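Local atomic coordinates of plastocyanin (Adiantum capillus-veneris, PDB entry 1KDJ), a protein that carries electrons between the cytochrome b6-f complex and P700 of photosystem I, using a single bound copper ion. Residues G49-A52 with S53-K56; A58-D61 with E62-L66. All coordinates share one frame; numbering follows the deposited sequence.

Contact 1: G49-A52 with S53-K56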
ATOM      1  N   GLY A  49      11.466  -6.905  14.783  1.00 27.18           N
ATOM      2  CA  GLY A  49      11.147  -8.035  13.958  1.00 24.95           C
ATOM      3  C   GLY A  49       9.665  -8.282  13.886  1.00 23.52           C
ATOM      4  O   GLY A  49       9.227  -8.720  12.824  1.00 24.42           O
ATOM      5  N   THR A  50       8.821  -8.010  14.892  1.00 23.00           N
ATOM      6  CA  THR A  50       7.383  -8.274  14.742  1.00 22.95           C
ATOM      7  C   THR A  50       6.734  -7.295  13.741  1.00 20.63           C
ATOM      8  O   THR A  50       5.877  -7.674  12.942  1.00 20.46           O
ATOM      9  CB  THR A  50       6.664  -8.193  16.138  1.00 22.74           C
ATOM     10  OG1 THR A  50       7.033  -6.967  16.759  1.00 23.43           O
ATOM     11  CG2 THR A  50       7.039  -9.362  17.033  1.00 23.81           C
ATOM     12  N   VAL A  51       7.218  -6.050  13.741  1.00 21.26           N
ATOM     13  CA  VAL A  51       6.732  -5.001  12.844  1.00 21.32           C
ATOM     14  C   VAL A  51       7.245  -5.297  11.435  1.00 20.85           C
ATOM     15  O   VAL A  51       6.435  -5.251  10.499  1.00 18.65           O
ATOM     16  CB  VAL A  51       7.226  -3.605  13.309  1.00 22.34           C
ATOM     17  CG1 VAL A  51       6.812  -2.474  12.360  1.00 22.33           C
ATOM     18  CG2 VAL A  51       6.581  -3.310  14.650  1.00 23.94           C
ATOM     19  N   ALA A  52       8.550  -5.623  11.288  1.00 19.77           N
ATOM     20  CA  ALA A  52       9.108  -6.009  10.001  1.00 19.32           C
ATOM     21  C   ALA A  52       8.309  -7.147   9.401  1.00 19.64           C
ATOM     22  O   ALA A  52       7.947  -7.085   8.213  1.00 19.41           O
ATOM     23  CB  ALA A  52      10.548  -6.467  10.144  1.00 20.11           C
ATOM     24  N   SER A  53       7.927  -8.165  10.195  1.00 18.54           N
ATOM     25  CA  SER A  53       7.137  -9.246   9.645  1.00 18.57           C
ATOM     26  C   SER A  53       5.739  -8.824   9.282  1.00 18.43           C
ATOM     27  O   SER A  53       5.202  -9.300   8.278  1.00 16.88           O
ATOM     28  CB  SER A  53       7.061 -10.414  10.620  1.00 20.65           C
ATOM     29  OG  SER A  53       8.386 -10.875  10.922  1.00 24.60           O
ATOM     30  N   GLU A  54       5.131  -7.919  10.049  1.00 17.42           N
ATOM     31  CA  GLU A  54       3.782  -7.486   9.714  1.00 16.99           C
ATOM     32  C   GLU A  54       3.743  -6.739   8.403  1.00 12.57           C
ATOM     33  O   GLU A  54       2.838  -6.948   7.614  1.00 14.54           O
ATOM     34  CB  GLU A  54       3.189  -6.506  10.674  1.00 18.84           C
ATOM     35  CG  GLU A  54       2.709  -6.956  12.003  1.00 23.73           C
ATOM     36  CD  GLU A  54       2.064  -5.740  12.618  1.00 22.39           C
ATOM     37  OE1 GLU A  54       2.761  -4.788  12.953  1.00 24.21           O
ATOM     38  OE2 GLU A  54       0.856  -5.767  12.711  1.00 24.94           O
ATOM     39  N   LEU A  55       4.710  -5.853   8.232  1.00 12.62           N
ATOM     40  CA  LEU A  55       4.819  -5.023   7.046  1.00 13.04           C
ATOM     41  C   LEU A  55       5.100  -5.876   5.808  1.00 16.52           C
ATOM     42  O   LEU A  55       4.461  -5.674   4.753  1.00 14.30           O
ATOM     43  CB  LEU A  55       5.900  -4.008   7.296  1.00 10.67           C
ATOM     44  CG  LEU A  55       5.648  -2.909   8.356  1.00 13.84           C
ATOM     45  CD1 LEU A  55       6.824  -1.980   8.419  1.00 12.96           C
ATOM     46  CD2 LEU A  55       4.396  -2.094   7.988  1.00 15.72           C
ATOM     47  N   LYS A  56       5.983  -6.894   5.916  1.00 16.41           N
ATOM     48  CA  LYS A  56       6.205  -7.826   4.796  1.00 17.89           C
ATOM     49  C   LYS A  56       4.920  -8.566   4.453  1.00 17.96           C
ATOM     50  O   LYS A  56       4.571  -8.685   3.274  1.00 19.30           O
ATOM     51  CB  LYS A  56       7.292  -8.880   5.111  1.00 17.21           C
ATOM     52  CG  LYS A  56       8.516  -8.037   5.201  1.00 23.67           C
ATOM     53  CD  LYS A  56       9.797  -8.812   5.327  1.00 32.01           C
ATOM     54  CE  LYS A  56      10.621  -8.455   4.089  1.00 36.63           C
ATOM     55  NZ  LYS A  56      10.010  -9.004   2.883  1.00 41.49           N
TER

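Contact 2: A58-D61 with E62-L66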
ATOM      1  N   ALA A  58       2.020  -7.479   4.785  1.00 16.71           N
ATOM      2  CA  ALA A  58       1.071  -6.497   4.299  1.00 18.61           C
ATOM      3  C   ALA A  58       1.540  -5.971   2.941  1.00 20.20           C
ATOM      4  O   ALA A  58       0.971  -4.998   2.434  1.00 18.49           O
ATOM      5  CB  ALA A  58       0.979  -5.322   5.299  1.00 17.67           C
ATOM      6  N   SER A  59       2.603  -6.544   2.356  1.00 19.45           N
ATOM      7  CA  SER A  59       3.109  -6.063   1.097  1.00 17.76           C
ATOM      8  C   SER A  59       2.849  -7.065   0.011  1.00 19.32           C
ATOM      9  O   SER A  59       2.725  -8.271   0.223  1.00 18.07           O
ATOM     10  CB  SER A  59       4.564  -5.837   1.199  1.00 15.59           C
ATOM     11  OG  SER A  59       4.873  -4.849   2.156  1.00 14.93           O
ATOM     12  N   MET A  60       2.625  -6.541  -1.192  1.00 21.38           N
ATOM     13  CA  MET A  60       2.532  -7.392  -2.370  1.00 23.77           C
ATOM     14  C   MET A  60       3.942  -7.837  -2.714  1.00 25.55           C
ATOM     15  O   MET A  60       4.958  -7.184  -2.479  1.00 25.71           O
ATOM     16  CB  MET A  60       1.966  -6.657  -3.594  1.00 19.72           C
ATOM     17  CG  MET A  60       0.467  -6.636  -3.460  1.00 21.91           C
ATOM     18  SD  MET A  60      -0.378  -5.619  -4.707  1.00 20.70           S
ATOM     19  CE  MET A  60      -0.324  -6.821  -6.016  1.00 21.47           C
ATOM     20  N   ASP A  61       3.974  -8.998  -3.321  1.00 30.56           N
ATOM     21  CA  ASP A  61       5.214  -9.578  -3.770  1.00 36.48           C
ATOM     22  C   ASP A  61       5.657  -8.656  -4.901  1.00 37.56           C
ATOM     23  O   ASP A  61       4.808  -8.373  -5.749  1.00 37.19           O
ATOM     24  CB  ASP A  61       4.817 -10.987  -4.191  1.00 41.97           C
ATOM     25  CG  ASP A  61       5.932 -11.892  -4.666  1.00 47.16           C
ATOM     26  OD1 ASP A  61       7.089 -11.621  -4.335  1.00 49.35           O
ATOM     27  OD2 ASP A  61       5.629 -12.866  -5.368  1.00 50.21           O
ATOM     28  N   GLU A  62       6.868  -8.128  -5.049  1.00 38.59           N
ATOM     29  CA  GLU A  62       7.118  -7.227  -6.172  1.00 40.22           C
ATOM     30  C   GLU A  62       6.998  -7.868  -7.562  1.00 39.53           C
ATOM     31  O   GLU A  62       7.235  -7.212  -8.568  1.00 40.41           O
ATOM     32  CB  GLU A  62       8.498  -6.584  -6.036  1.00 42.75           C
ATOM     33  CG  GLU A  62       8.588  -5.613  -4.854  1.00 46.83           C
ATOM     34  CD  GLU A  62       9.860  -4.750  -4.764  1.00 51.06           C
ATOM     35  OE1 GLU A  62      10.873  -5.095  -5.401  1.00 53.20           O
ATOM     36  OE2 GLU A  62       9.836  -3.723  -4.059  1.00 51.22           O
ATOM     37  N   ASN A  63       6.605  -9.136  -7.717  1.00 38.19           N
ATOM     38  CA  ASN A  63       6.378  -9.764  -9.022  1.00 36.62           C
ATOM     39  C   ASN A  63       4.861  -9.914  -9.212  1.00 35.07           C
ATOM     40  O   ASN A  63       4.326 -10.762  -9.933  1.00 33.98           O
ATOM     41  CB  ASN A  63       7.077 -11.137  -9.030  1.00 38.86           C
ATOM     42  CG  ASN A  63       6.882 -11.982 -10.293  1.00 40.41           C
ATOM     43  OD1 ASN A  63       7.269 -11.598 -11.397  1.00 39.96           O
ATOM     44  ND2 ASN A  63       6.312 -13.170 -10.209  1.00 41.41           N
ATOM     45  N   ASP A  64       4.120  -9.055  -8.530  1.00 32.95           N
ATOM     46  CA  ASP A  64       2.674  -9.097  -8.480  1.00 30.75           C
ATOM     47  C   ASP A  64       2.209  -7.687  -8.839  1.00 27.10           C
ATOM     48  O   ASP A  64       2.813  -6.690  -8.427  1.00 26.26           O
ATOM     49  CB  ASP A  64       2.285  -9.460  -7.067  1.00 35.13           C
ATOM     50  CG  ASP A  64       1.260 -10.548  -6.924  1.00 40.15           C
ATOM     51  OD1 ASP A  64       0.068 -10.222  -6.937  1.00 42.95           O
ATOM     52  OD2 ASP A  64       1.666 -11.707  -6.779  1.00 41.93           O
ATOM     53  N   LEU A  65       1.169  -7.573  -9.643  1.00 24.21           N
ATOM     54  CA  LEU A  65       0.613  -6.280  -9.990  1.00 22.04           C
ATOM     55  C   LEU A  65      -0.861  -6.500  -9.932  1.00 21.48           C
ATOM     56  O   LEU A  65      -1.348  -7.593 -10.198  1.00 21.99           O
ATOM     57  CB  LEU A  65       0.976  -5.795 -11.409  1.00 20.45           C
ATOM     58  CG  LEU A  65       2.418  -5.313 -11.608  1.00 19.78           C
ATOM     59  CD1 LEU A  65       2.614  -4.923 -13.045  1.00 22.86           C
ATOM     60  CD2 LEU A  65       2.736  -4.097 -10.783  1.00 21.00           C
ATOM     61  N   LEU A  66      -1.571  -5.478  -9.464  1.00 22.64           N
ATOM     62  CA  LEU A  66      -3.023  -5.472  -9.532  1.00 24.87           C
ATOM     63  C   LEU A  66      -3.396  -5.368 -11.032  1.00 26.02           C
ATOM     64  O   LEU A  66      -2.693  -4.742 -11.838  1.00 25.71           O
ATOM     65  CB  LEU A  66      -3.556  -4.262  -8.740  1.00 24.23           C
ATOM     66  CG  LEU A  66      -3.265  -4.276  -7.229  1.00 25.55           C
ATOM     67  CD1 LEU A  66      -3.603  -2.928  -6.629  1.00 26.60           C
ATOM     68  CD2 LEU A  66      -4.052  -5.407  -6.572  1.00 24.20           C
TER
HETATM   69  O   HOH W   1       8.799  -9.357  -3.246  1.00 40.97           O

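Contact 1: G49-A52 with S53-K56
Ser53 turns its hydroxyl back over the preceding turn of the helix because OG stands anti to its own carbonyl carbon and beside its backbone N (chi1 -58°), which sets OG 3.0 Å from Gly49 O. The same carbonyl takes the amide of Ser53, with N also 3.0 Å from Gly49 O. The two donors come from opposite faces of the carbonyl plane, and one oxygen is thus gripped twice. Earlier in the same turn, Val51 holds CG1 anti to its backbone N (chi1 177°), and CG1 comes to rest 4.0 Å from Leu55 CD1. These two side chains run side by side and point the same way, one turn apart.

Such i to i+4 spacing belongs to the one helix of the plastocyanin (cupredoxin) beta sandwich, residues 49-57. Its apolar side, Val51 and Leu55, lies on Tyr83 of strand 81-86, while Ala52 and Leu55 touch Ile43. Backbone bonds repeat along the turn: Leu55 N lies 2.9 Å from Val51 O with an N-H...O angle of 167°, and Lys56 N 3.0 Å from Ala52 O. Glu54 lays its CG 3.4 Å from Thr50 O, and its carboxylate runs back alongside Val51, where OE2 accepts from Ser78 N and OE1 is hydrogen-bonded to Thr79 OG1.

Contact 2: A58-D61 with E62-L66
Met60 and Leu66 supply the apolar part of this contact, their side chains crossing at about a right angle. The thioether bends at its last torsion (chi3 80°), bringing the terminal methyl up to Leu66, with Met60 CE 4.0 Å from Leu66 CD2. The sulfur shares in the packing, Met60 SD lying 4.1 Å from Leu66 CG. Both side chains also rest on Phe73 of strand 72-75. The methyl meets a polar neighbour as well: Asp64 crosses Met60 almost perpendicularly, and its OD1 comes 3.5 Å from Met60 CE. With Met60 cut back to alanine, a gap would probably open beside Leu66 and leave the Asp64 carboxylate without the methyl that it packs against.

Hydrogen bonding is sparse. Residues 61-64 form a type I beta turn, closed by a weak bond from Asp64 N to Asp61 O, 2.9 Å long but bent to 123° at the hydrogen. At the start of the turn a water satisfies two adjacent residues, donating to Asp61 OD1 at 3.0 Å and accepting from Glu62 N at 2.9 Å. The Glu62 carboxylate is held by Tyr86, whose OH is hydrogen-bonded to OE2. This loop, between helix 49-57 and strand 72-75, borders the copper site: Leu66 shares backbone hydrogen bonding with the copper ligand His37, and the Leu65 side chain is about 6 Å from the copper ion.

The like charges probably oppose closure, since Asp61 OD2 and Asp64 OD2 stand 4.4 Å apart and Asp64 OD1 is also near Glu70 OE2. Crowding of this kind would tend to raise the proton affinity of the Asp64 carboxylate. A buried apolar pair thus sits beside carboxylates whose mutual repulsion probably gives the weak turn bond little help.

How the contacts relate
Followed from the N terminus, the chain passes through strands 2-5 to 40-41 before entering contact 1, which closes no loop but holds successive turns of helix 49-57 together. Contact 2 begins just beyond that helix, and its residues 61-64 reverse the chain on the way to strand 72-75. The two are in series, neither nested nor crossed, with centres about 16 Å apart; Ser59 OG, hydrogen-bonded to Leu55 O, links the helix end to the loop. Contact 1 lies away from the copper site, against strand 81-86. Contact 2 ties the loop to strand 72-75 through Phe73 and, by backbone bonds of Met60 and Leu66, to Ile39 and the copper ligand His37.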